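Local coordinates for kinetochore protein Mis16 (PDB 4XYH) that recognises histone H4 and the CENP-A-specific chaperone Scm3 independently, and probably serves in the loading of centromeric CENP-A, at residues S334-P339 and N393-L398; C351-S356 and P372-M377. All coordinates share one frame; numbering follows the deposited sequence.

In the fold
Both contacts belong to the WD beta-propeller. Interaction 1 lies at the surface and joins two neighbouring sheets through the loops that follow strands 328-333 and 385-390. Interaction 2 is partly buried and lies inside one sheet, where strand 350-354 pairs with strand 374-378. The chemistry follows the place. Interaction 1 rests on a salt bridge and a lysine chain over a histidine ring; interaction 2 rests on backbone hydrogen bonds and apolar side chains. Along the chain, interaction 2 is nested in the loop closed by interaction 1. They meet where Trp396 of interaction 1 packs on Val352 and Met375 of interaction 2. Pro339 O probably also accepts a hydrogen bond from Leu355 N.

Interaction 1. Residues S334-P339 and N393-L398; sequences SPHDEP and NNKWVL
Lys395 and Asp337 form the salt bridge of this contact, with Lys395 NZ 2.8 Å from Asp337 OD2. The ammonium meets the syn side of that oxygen, 31° out of the carboxylate plane. The lysine chain is bent at chi2 (-72°) and chi3 (-54°), which folds its end back to the acid. Trp396 NE1 lies farther from the same Asp337 OD2, at 3.9 Å.

The apolar part is a CH-pi contact. Lys395 CD lies over one face of the His336 ring, 4.3 Å from its centroid and offset toward the rim. Pro335 CG covers the opposite face, so the imidazole is held between a proline and a lysine chain. His336 CE1 comes within 3.3 Å of Asn394 O, which approaches the ring obliquely. His336 NE2 is hydrogen-bonded to the backbone oxygen of Pro392.

The Ser334 hydroxyl holds its own loop. Its OG accepts from His336 N at 3.0 Å, an ST turn, and from Asp337 N at 3.1 Å, an ST motif. Residues 394-397 make a type II beta turn. Each loop joins the first and second strands of its WD blade, 328-333 to 340-345 and 385-390 to 398-402. The contact thus joins equivalent loops of adjacent propeller blades.

Interaction 2. Residues C351-S356 and P372-M377; sequences CVWDLS and PELMFM
The Trp353 indole carries Leu374 over one face. Leu374 CD1 stands 3.9 Å from the centroid of the six-membered ring, almost on the ring normal, as a CH-pi contact. Strands 350-354 and 374-378, which bring the two together, are the last antiparallel pair of a four-stranded propeller blade. Leu374 CG lies opposite the backbone N (chi1 178°), and the branch beyond it reaches over the indole. Trp353 NE1 is hydrogen-bonded to Thr343 OG1 on the neighbouring strand 340-345. The Phe376 ring meets Val352 CG2 obliquely and packs edge-to-face with Tyr41.

A classic beta bulge interrupts the strand pair: Met375 and Phe376 both face Val352. Val352 O accepts two bonds there, from Met375 N at 2.9 Å and from Phe376 N at 3.2 Å. Val352 N returns a nearly straight bond to Phe376 O (N-H...O angle 175°). Past the bulge, Asp354 N donates to Glu373 O at 2.7 Å.

The two sheet faces differ in their packing. Cys351, Trp353, Leu374 and Met377 share one. On it, Cys351 CB touches Leu374 CD1 at 3.7 Å, and Cys351 SG touches Met377 CE. Val352 and Phe376 lie on the other, with their CB atoms 4.0 Å apart. The Glu373 chain is bent at chi2, and its OE2 is hydrogen-bonded to His319 NE2.

Strand 350-354 ends in an Asx turn. Asp354 OD1 accepts from Ser356 N at 2.9 Å and from Ser356 OG at 2.7 Å, both from the same face of the carboxylate.

Interaction 1. Residues S334-P339 and N393-L398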
loop_
_atom_site.group_PDB
_atom_site.type_symbol
_atom_site.label_atom_id
_atom_site.label_comp_id
_atom_site.label_asym_id
_atom_site.label_seq_id
_atom_site.Cartn_x
_atom_site.Cartn_y
_atom_site.Cartn_z
ATOM N N SER A 334 5.328 10.276 1.822
ATOM C CA SER A 334 6.774 10.136 1.616
ATOM C C SER A 334 7.481 9.875 2.960
ATOM O O SER A 334 7.186 10.529 3.954
ATOM C CB SER A 334 7.353 11.387 0.947
ATOM O OG SER A 334 8.762 11.475 1.155
ATOM N N PRO A 335 8.396 8.901 3.004
ATOM C CA PRO A 335 9.153 8.729 4.253
ATOM C C PRO A 335 10.283 9.773 4.416
ATOM O O PRO A 335 10.953 9.791 5.451
ATOM C CB PRO A 335 9.731 7.314 4.120
ATOM C CG PRO A 335 9.935 7.149 2.643
ATOM C CD PRO A 335 8.819 7.949 1.962
ATOM N N HIS A 336 10.477 10.634 3.417
ATOM C CA HIS A 336 11.572 11.600 3.447
ATOM C C HIS A 336 11.132 13.059 3.630
ATOM O O HIS A 336 11.913 13.879 4.102
ATOM C CB HIS A 336 12.403 11.492 2.161
ATOM C CG HIS A 336 12.980 10.128 1.925
ATOM N ND1 HIS A 336 12.654 9.362 0.825
ATOM C CD2 HIS A 336 13.858 9.394 2.647
ATOM C CE1 HIS A 336 13.307 8.215 0.882
ATOM N NE2 HIS A 336 14.043 8.208 1.976
ATOM N N ASP A 337 9.898 13.387 3.253
ATOM C CA ASP A 337 9.434 14.781 3.258
ATOM C C ASP A 337 8.020 14.906 3.808
ATOM O O ASP A 337 7.061 14.481 3.168
ATOM C CB ASP A 337 9.466 15.377 1.848
ATOM C CG ASP A 337 10.860 15.439 1.272
ATOM O OD1 ASP A 337 11.680 16.220 1.797
ATOM O OD2 ASP A 337 11.137 14.712 0.294
ATOM N N GLU A 338 7.896 15.523 4.971
ATOM C CA GLU A 338 6.627 15.623 5.670
ATOM C C GLU A 338 5.415 16.067 4.806
ATOM O O GLU A 338 4.353 15.468 4.892
ATOM C CB GLU A 338 6.794 16.567 6.868
ATOM C CG GLU A 338 5.526 16.773 7.688
ATOM C CD GLU A 338 5.786 17.572 8.959
ATOM O OE1 GLU A 338 6.977 17.757 9.304
ATOM O OE2 GLU A 338 4.804 18.015 9.601
ATOM N N PRO A 339 5.564 17.104 3.970
ATOM C CA PRO A 339 4.335 17.519 3.288
ATOM C C PRO A 339 3.997 16.750 1.996
ATOM O O PRO A 339 3.048 17.125 1.298
ATOM C CB PRO A 339 4.610 18.992 2.963
ATOM C CG PRO A 339 6.067 19.078 2.815
ATOM C CD PRO A 339 6.688 18.022 3.692
ATOM N N ASN A 393 15.163 4.078 0.605
ATOM C CA ASN A 393 16.606 4.122 0.437
ATOM C C ASN A 393 17.089 5.295 -0.407
ATOM O O ASN A 393 18.175 5.816 -0.181
ATOM C CB ASN A 393 17.087 2.822 -0.211
ATOM C CG ASN A 393 16.601 1.586 0.528
ATOM O OD1 ASN A 393 16.711 1.496 1.755
ATOM N ND2 ASN A 393 16.062 0.622 -0.221
ATOM N N ASN A 394 16.303 5.663 -1.414
ATOM C CA ASN A 394 16.641 6.748 -2.329
ATOM C C ASN A 394 15.577 7.833 -2.292
ATOM O O ASN A 394 14.395 7.551 -2.131
ATOM C CB ASN A 394 16.770 6.250 -3.767
ATOM C CG ASN A 394 17.843 5.212 -3.934
ATOM O OD1 ASN A 394 18.202 4.509 -2.989
ATOM N ND2 ASN A 394 18.368 5.101 -5.143
ATOM N N LYS A 395 15.992 9.073 -2.474
ATOM C CA LYS A 395 15.050 10.171 -2.588
ATOM C C LYS A 395 14.200 9.997 -3.851
ATOM O O LYS A 395 14.722 9.642 -4.904
ATOM C CB LYS A 395 15.793 11.514 -2.630
ATOM C CG LYS A 395 16.537 11.871 -1.343
ATOM C CD LYS A 395 15.561 12.240 -0.238
ATOM C CE LYS A 395 14.610 13.340 -0.711
ATOM N NZ LYS A 395 13.786 13.901 0.390
ATOM N N TRP A 396 12.897 10.222 -3.725
ATOM C CA TRP A 396 12.011 10.348 -4.880
ATOM C C TRP A 396 11.986 9.164 -5.825
ATOM O O TRP A 396 11.865 9.346 -7.036
ATOM C CB TRP A 396 12.367 11.617 -5.669
ATOM C CG TRP A 396 12.002 12.819 -4.885
ATOM C CD1 TRP A 396 12.836 13.593 -4.137
ATOM C CD2 TRP A 396 10.689 13.350 -4.701
ATOM N NE1 TRP A 396 12.129 14.588 -3.520
ATOM C CE2 TRP A 396 10.805 14.460 -3.846
ATOM C CE3 TRP A 396 9.426 12.996 -5.180
ATOM C CZ2 TRP A 396 9.709 15.227 -3.461
ATOM C CZ3 TRP A 396 8.336 13.761 -4.799
ATOM C CH2 TRP A 396 8.485 14.863 -3.948
ATOM N N VAL A 397 12.072 7.955 -5.290
ATOM C CA VAL A 397 11.888 6.786 -6.130
ATOM C C VAL A 397 10.626 6.051 -5.701
ATOM O O VAL A 397 10.447 5.776 -4.522
ATOM C CB VAL A 397 13.098 5.840 -6.067
ATOM C CG1 VAL A 397 12.814 4.552 -6.846
ATOM C CG2 VAL A 397 14.360 6.546 -6.611
ATOM N N LEU A 398 9.751 5.729 -6.653
ATOM C CA LEU A 398 8.509 5.031 -6.330
ATOM C C LEU A 398 8.361 3.768 -7.144
ATOM O O LEU A 398 8.862 3.675 -8.266
ATOM C CB LEU A 398 7.293 5.935 -6.555
ATOM C CG LEU A 398 7.294 7.102 -5.565
ATOM C CD1 LEU A 398 7.954 8.356 -6.165
ATOM C CD2 LEU A 398 5.927 7.409 -5.045
#

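Interaction 2. Residues C351-S356 and P372-M377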
loop_
_atom_site.group_PDB
_atom_site.type_symbol
_atom_site.label_atom_id
_atom_site.label_comp_id
_atom_site.label_asym_id
_atom_site.label_seq_id
_atom_site.Cartn_x
_atom_site.Cartn_y
_atom_site.Cartn_z
ATOM N N CYS A 351 -0.882 10.399 -8.470
ATOM C CA CYS A 351 -0.623 11.806 -8.191
ATOM C C CYS A 351 0.294 11.985 -6.984
ATOM O O CYS A 351 0.135 11.318 -5.964
ATOM C CB CYS A 351 -1.939 12.555 -7.965
ATOM S SG CYS A 351 -2.983 12.694 -9.469
ATOM N N VAL A 352 1.262 12.884 -7.116
ATOM C CA VAL A 352 2.106 13.268 -5.993
ATOM C C VAL A 352 1.663 14.652 -5.530
ATOM O O VAL A 352 1.538 15.564 -6.353
ATOM C CB VAL A 352 3.599 13.291 -6.373
ATOM C CG1 VAL A 352 4.459 13.578 -5.141
ATOM C CG2 VAL A 352 3.999 11.982 -7.049
ATOM N N TRP A 353 1.411 14.799 -4.229
ATOM C CA TRP A 353 0.898 16.047 -3.674
ATOM C C TRP A 353 1.898 16.708 -2.741
ATOM O O TRP A 353 2.640 16.027 -2.031
ATOM C CB TRP A 353 -0.396 15.811 -2.907
ATOM C CG TRP A 353 -1.439 15.032 -3.647
ATOM C CD1 TRP A 353 -1.563 13.675 -3.696
ATOM C CD2 TRP A 353 -2.526 15.562 -4.418
ATOM N NE1 TRP A 353 -2.651 13.328 -4.453
ATOM C CE2 TRP A 353 -3.263 14.465 -4.906
ATOM C CE3 TRP A 353 -2.951 16.857 -4.739
ATOM C CZ2 TRP A 353 -4.400 14.620 -5.710
ATOM C CZ3 TRP A 353 -4.082 17.012 -5.542
ATOM C CH2 TRP A 353 -4.789 15.897 -6.016
ATOM N N ASP A 354 1.899 18.037 -2.735
ATOM C CA ASP A 354 2.750 18.833 -1.857
ATOM C C ASP A 354 1.872 19.738 -0.985
ATOM O O ASP A 354 1.437 20.799 -1.419
ATOM C CB ASP A 354 3.734 19.657 -2.692
ATOM C CG ASP A 354 4.706 20.486 -1.846
ATOM O OD1 ASP A 354 4.453 20.733 -0.650
ATOM O OD2 ASP A 354 5.735 20.918 -2.406
ATOM N N LEU A 355 1.631 19.327 0.254
ATOM C CA LEU A 355 0.719 20.069 1.117
ATOM C C LEU A 355 1.188 21.490 1.442
ATOM O O LEU A 355 0.400 22.315 1.911
ATOM C CB LEU A 355 0.489 19.308 2.415
ATOM C CG LEU A 355 -0.041 17.882 2.250
ATOM C CD1 LEU A 355 -0.492 17.334 3.595
ATOM C CD2 LEU A 355 -1.156 17.815 1.218
ATOM N N SER A 356 2.462 21.779 1.199
ATOM C CA SER A 356 3.010 23.078 1.580
ATOM C C SER A 356 2.603 24.132 0.566
ATOM O O SER A 356 2.766 25.325 0.811
ATOM C CB SER A 356 4.538 23.027 1.725
ATOM O OG SER A 356 5.182 23.037 0.466
ATOM N N PRO A 372 -2.903 23.902 -6.639
ATOM C CA PRO A 372 -1.487 24.236 -6.435
ATOM C C PRO A 372 -0.727 23.108 -5.735
ATOM O O PRO A 372 0.462 22.906 -5.993
ATOM C CB PRO A 372 -1.541 25.496 -5.558
ATOM C CG PRO A 372 -2.911 25.484 -4.937
ATOM C CD PRO A 372 -3.799 24.866 -5.978
ATOM N N GLU A 373 -1.420 22.365 -4.877
ATOM C CA GLU A 373 -0.784 21.296 -4.115
ATOM C C GLU A 373 -0.535 20.031 -4.965
ATOM O O GLU A 373 0.125 19.109 -4.504
ATOM C CB GLU A 373 -1.617 20.966 -2.857
ATOM C CG GLU A 373 -3.040 20.435 -3.099
ATOM C CD GLU A 373 -4.112 21.537 -3.206
ATOM O OE1 GLU A 373 -3.779 22.671 -3.629
ATOM O OE2 GLU A 373 -5.295 21.261 -2.876
ATOM N N LEU A 374 -1.024 19.998 -6.206
ATOM C CA LEU A 374 -0.773 18.856 -7.102
ATOM C C LEU A 374 0.546 19.012 -7.848
ATOM O O LEU A 374 0.634 19.705 -8.855
ATOM C CB LEU A 374 -1.913 18.671 -8.110
ATOM C CG LEU A 374 -1.778 17.537 -9.142
ATOM C CD1 LEU A 374 -1.557 16.218 -8.463
ATOM C CD2 LEU A 374 -3.012 17.444 -10.010
ATOM N N MET A 375 1.563 18.337 -7.344
ATOM C CA MET A 375 2.940 18.560 -7.759
ATOM C C MET A 375 3.353 17.772 -9.007
ATOM O O MET A 375 4.173 18.241 -9.797
ATOM C CB MET A 375 3.860 18.197 -6.600
ATOM C CG MET A 375 5.283 18.608 -6.789
ATOM S SD MET A 375 6.385 17.582 -5.796
ATOM C CE MET A 375 7.228 16.756 -7.136
ATOM N N PHE A 376 2.801 16.567 -9.170
ATOM C CA PHE A 376 3.204 15.663 -10.256
ATOM C C PHE A 376 2.155 14.597 -10.522
ATOM O O PHE A 376 1.536 14.056 -9.597
ATOM C CB PHE A 376 4.537 14.991 -9.927
ATOM C CG PHE A 376 5.141 14.219 -11.068
ATOM C CD1 PHE A 376 5.950 14.854 -12.002
ATOM C CD2 PHE A 376 4.945 12.856 -11.182
ATOM C CE1 PHE A 376 6.532 14.150 -13.037
ATOM C CE2 PHE A 376 5.520 12.138 -12.223
ATOM C CZ PHE A 376 6.318 12.788 -13.157
ATOM N N MET A 377 1.952 14.297 -11.795
ATOM C CA MET A 377 1.083 13.200 -12.166
ATOM C C MET A 377 1.849 12.181 -12.976
ATOM O O MET A 377 2.484 12.511 -13.979
ATOM C CB MET A 377 -0.119 13.682 -12.962
ATOM C CG MET A 377 -0.831 12.537 -13.698
ATOM S SD MET A 377 -2.372 13.095 -14.431
ATOM C CE MET A 377 -3.123 13.920 -13.028
#